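Local coordinates for protein shikimate 5-dehydrogenase AroE (5-dehydroshikimate reductase) (Mycobacterium tuberculosis, PDB 4P4G) that binds shikimate and probably catalyses the NADP-dependent reduction of 3-dehydroshikimate to it in chorismate biosynthesis, at residues A201-L210 with P221-A229. Sequence-based numbering, arbitrary orientation.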
loop_
_atom_site.group_PDB
_atom_site.type_symbol
_atom_site.label_atom_id
_atom_site.label_comp_id
_atom_site.label_asym_id
_atom_site.label_seq_id
_atom_site.Cartn_x
_atom_site.Cartn_y
_atom_site.Cartn_z
ATOM N N ALA A 201 -12.846 6.725 -15.181
ATOM C CA ALA A 201 -12.665 5.326 -15.554
ATOM C C ALA A 201 -12.692 5.112 -17.063
ATOM O O ALA A 201 -11.968 4.259 -17.577
ATOM C CB ALA A 201 -13.685 4.438 -14.859
ATOM N N GLY A 202 -13.494 5.901 -17.773
ATOM C CA GLY A 202 -13.579 5.784 -19.222
ATOM C C GLY A 202 -12.265 6.134 -19.898
ATOM O O GLY A 202 -11.863 5.511 -20.887
ATOM N N THR A 203 -11.589 7.141 -19.359
ATOM C CA THR A 203 -10.293 7.571 -19.878
ATOM C C THR A 203 -9.187 6.591 -19.493
ATOM O O THR A 203 -8.310 6.272 -20.306
ATOM C CB THR A 203 -9.951 8.980 -19.369
ATOM O OG1 THR A 203 -10.944 9.898 -19.845
ATOM C CG2 THR A 203 -8.584 9.422 -19.868
ATOM N N LEU A 204 -9.235 6.119 -18.253
ATOM C CA LEU A 204 -8.231 5.198 -17.724
ATOM C C LEU A 204 -8.398 3.754 -18.221
ATOM O O LEU A 204 -7.461 2.962 -18.134
ATOM C CB LEU A 204 -8.254 5.230 -16.194
ATOM C CG LEU A 204 -7.957 6.556 -15.487
ATOM C CD1 LEU A 204 -8.378 6.430 -14.023
ATOM C CD2 LEU A 204 -6.491 6.918 -15.604
ATOM N N ALA A 205 -9.574 3.424 -18.759
ATOM C CA ALA A 205 -9.925 2.028 -19.071
ATOM C C ALA A 205 -8.967 1.366 -20.050
ATOM O O ALA A 205 -8.857 0.139 -20.088
ATOM C CB ALA A 205 -11.347 1.941 -19.598
ATOM N N ALA A 206 -8.285 2.184 -20.848
ATOM C CA ALA A 206 -7.397 1.692 -21.895
ATOM C C ALA A 206 -6.039 1.190 -21.403
ATOM O O ALA A 206 -5.228 0.733 -22.207
ATOM C CB ALA A 206 -7.207 2.764 -22.959
ATOM N N ILE A 207 -5.788 1.269 -20.101
ATOM C CA ILE A 207 -4.491 0.840 -19.565
ATOM C C ILE A 207 -4.384 -0.684 -19.640
ATOM O O ILE A 207 -5.350 -1.395 -19.335
ATOM C CB ILE A 207 -4.280 1.334 -18.117
ATOM C CG1 ILE A 207 -2.805 1.266 -17.713
ATOM C CG2 ILE A 207 -5.129 0.556 -17.122
ATOM C CD1 ILE A 207 -2.007 2.451 -18.201
ATOM N N PRO A 208 -3.214 -1.195 -20.058
ATOM C CA PRO A 208 -3.049 -2.647 -20.215
ATOM C C PRO A 208 -3.086 -3.433 -18.899
ATOM O O PRO A 208 -3.528 -4.590 -18.887
ATOM C CB PRO A 208 -1.659 -2.767 -20.855
ATOM C CG PRO A 208 -1.447 -1.447 -21.551
ATOM C CD PRO A 208 -2.092 -0.443 -20.652
ATOM N N VAL A 209 -2.593 -2.831 -17.817
ATOM C CA VAL A 209 -2.543 -3.487 -16.508
ATOM C C VAL A 209 -2.935 -2.482 -15.435
ATOM O O VAL A 209 -2.435 -1.347 -15.429
ATOM C CB VAL A 209 -1.125 -4.000 -16.171
ATOM C CG1 VAL A 209 -1.109 -4.725 -14.817
ATOM C CG2 VAL A 209 -0.589 -4.910 -17.251
ATOM N N LEU A 210 -3.824 -2.895 -14.533
ATOM C CA LEU A 210 -4.260 -2.066 -13.414
ATOM C C LEU A 210 -3.988 -2.776 -12.107
ATOM O O LEU A 210 -4.422 -3.921 -11.910
ATOM C CB LEU A 210 -5.769 -1.810 -13.488
ATOM C CG LEU A 210 -6.438 -1.360 -12.176
ATOM C CD1 LEU A 210 -6.009 0.061 -11.782
ATOM C CD2 LEU A 210 -7.968 -1.455 -12.269
ATOM N N PRO A 221 -15.381 0.743 -9.778
ATOM C CA PRO A 221 -15.755 1.164 -11.131
ATOM C C PRO A 221 -14.570 1.161 -12.086
ATOM O O PRO A 221 -14.718 0.753 -13.249
ATOM C CB PRO A 221 -16.292 2.590 -10.916
ATOM C CG PRO A 221 -16.909 2.513 -9.544
ATOM C CD PRO A 221 -15.966 1.631 -8.747
ATOM N N LEU A 222 -13.407 1.598 -11.603
ATOM C CA LEU A 222 -12.185 1.589 -12.400
ATOM C C LEU A 222 -11.807 0.181 -12.841
ATOM O O LEU A 222 -11.483 -0.047 -14.001
ATOM C CB LEU A 222 -11.036 2.205 -11.606
ATOM C CG LEU A 222 -9.716 2.260 -12.379
ATOM C CD1 LEU A 222 -9.909 3.021 -13.688
ATOM C CD2 LEU A 222 -8.612 2.882 -11.534
ATOM N N ALA A 223 -11.846 -0.765 -11.906
ATOM C CA ALA A 223 -11.543 -2.163 -12.216
ATOM C C ALA A 223 -12.528 -2.747 -13.229
ATOM O O ALA A 223 -12.134 -3.490 -14.123
ATOM C CB ALA A 223 -11.512 -2.995 -10.944
ATOM N N ALA A 224 -13.812 -2.414 -13.098
ATOM C CA ALA A 224 -14.805 -2.895 -14.060
ATOM C C ALA A 224 -14.532 -2.363 -15.460
ATOM O O ALA A 224 -14.731 -3.068 -16.448
ATOM C CB ALA A 224 -16.213 -2.523 -13.615
ATOM N N ALA A 225 -14.100 -1.107 -15.534
ATOM C CA ALA A 225 -13.817 -0.452 -16.809
ATOM C C ALA A 225 -12.613 -1.067 -17.520
ATOM O O ALA A 225 -12.675 -1.391 -18.709
ATOM C CB ALA A 225 -13.601 1.046 -16.581
ATOM N N VAL A 226 -11.508 -1.196 -16.794
ATOM C CA VAL A 226 -10.297 -1.821 -17.332
ATOM C C VAL A 226 -10.572 -3.264 -17.750
ATOM O O VAL A 226 -10.198 -3.681 -18.846
ATOM C CB VAL A 226 -9.144 -1.778 -16.296
ATOM C CG1 VAL A 226 -7.950 -2.583 -16.777
ATOM C CG2 VAL A 226 -8.731 -0.340 -16.028
ATOM N N GLY A 227 -11.236 -4.022 -16.877
ATOM C CA GLY A 227 -11.572 -5.407 -17.176
ATOM C C GLY A 227 -12.400 -5.530 -18.441
ATOM O O GLY A 227 -12.132 -6.369 -19.317
ATOM N N SER A 228 -13.415 -4.683 -18.554
ATOM C CA SER A 228 -14.263 -4.696 -19.742
ATOM C C SER A 228 -13.479 -4.386 -21.022
ATOM O O SER A 228 -13.767 -4.942 -22.082
ATOM C CB SER A 228 -15.419 -3.707 -19.579
ATOM O OG SER A 228 -16.414 -3.940 -20.555
ATOM N N ALA A 229 -12.491 -3.499 -20.905
ATOM C CA ALA A 229 -11.707 -3.017 -22.042
ATOM C C ALA A 229 -10.650 -4.014 -22.504
ATOM O O ALA A 229 -10.016 -3.815 -23.544
ATOM C CB ALA A 229 -11.053 -1.678 -21.700
#
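Leu222 sends its two methyls to different partners, CD1 onto helix 201-204 and CD2 onto strand 209-212. CD1 lies 3.7 Å from Leu204 CB and also touches Leu204 CD1, the two leucines crossing at about a right angle. Leu222 CD2 meets Leu210 CD1 at 3.8 Å. With CG turned anti to the backbone N (chi1 -179°), the fork of Leu222 reaches both elements. Leu210 spends both methyls on helix 221-229: besides CD1 on Leu222, its CD2 lies 3.6 Å from Ala223 CA and brushes Val226 CG2. Val226 completes the apolar layer, its CG2 set 3.9 Å from Ile207 CG2 and its CG1 against Leu210 CB.

Alanines line the place where helix 201-204 and the turn after it approach helix 221-229. Ala201 CB sits 3.8 Å from Ala225 CB, and Ala205 CB rests near both the Ala225 methyl and its carbonyl O. Such small side chains let the two backbones come together, with Ala205 CA 4.2 Å from Val226 CA.

No hydrogen bond spans the two segments; carbonyl oxygens take part through van der Waals contacts, Ala201 O against Ala225 CB and Ala205 O against Ala229 CB (3.3 Å). Within 201-210, a type I turn from Leu204 to Ile207, closed by Ile207 N to Leu204 O, redirects the chain from helix to strand.

The contact belongs to the beta-alpha-beta unit of strand 209-212, helix 221-229 and strand 232-234, at one end of the parallel, Rossmann-type sheet. Backbone bonds tie Val209 to Leu188 of strand 187-190 and Leu210 to Arg232 and Ile234. Helix 221-229 covers this edge through Ala223 and Val226 on Val233, while Leu204 turns to Leu188 and to Leu178 and Val182 of helix 178-184.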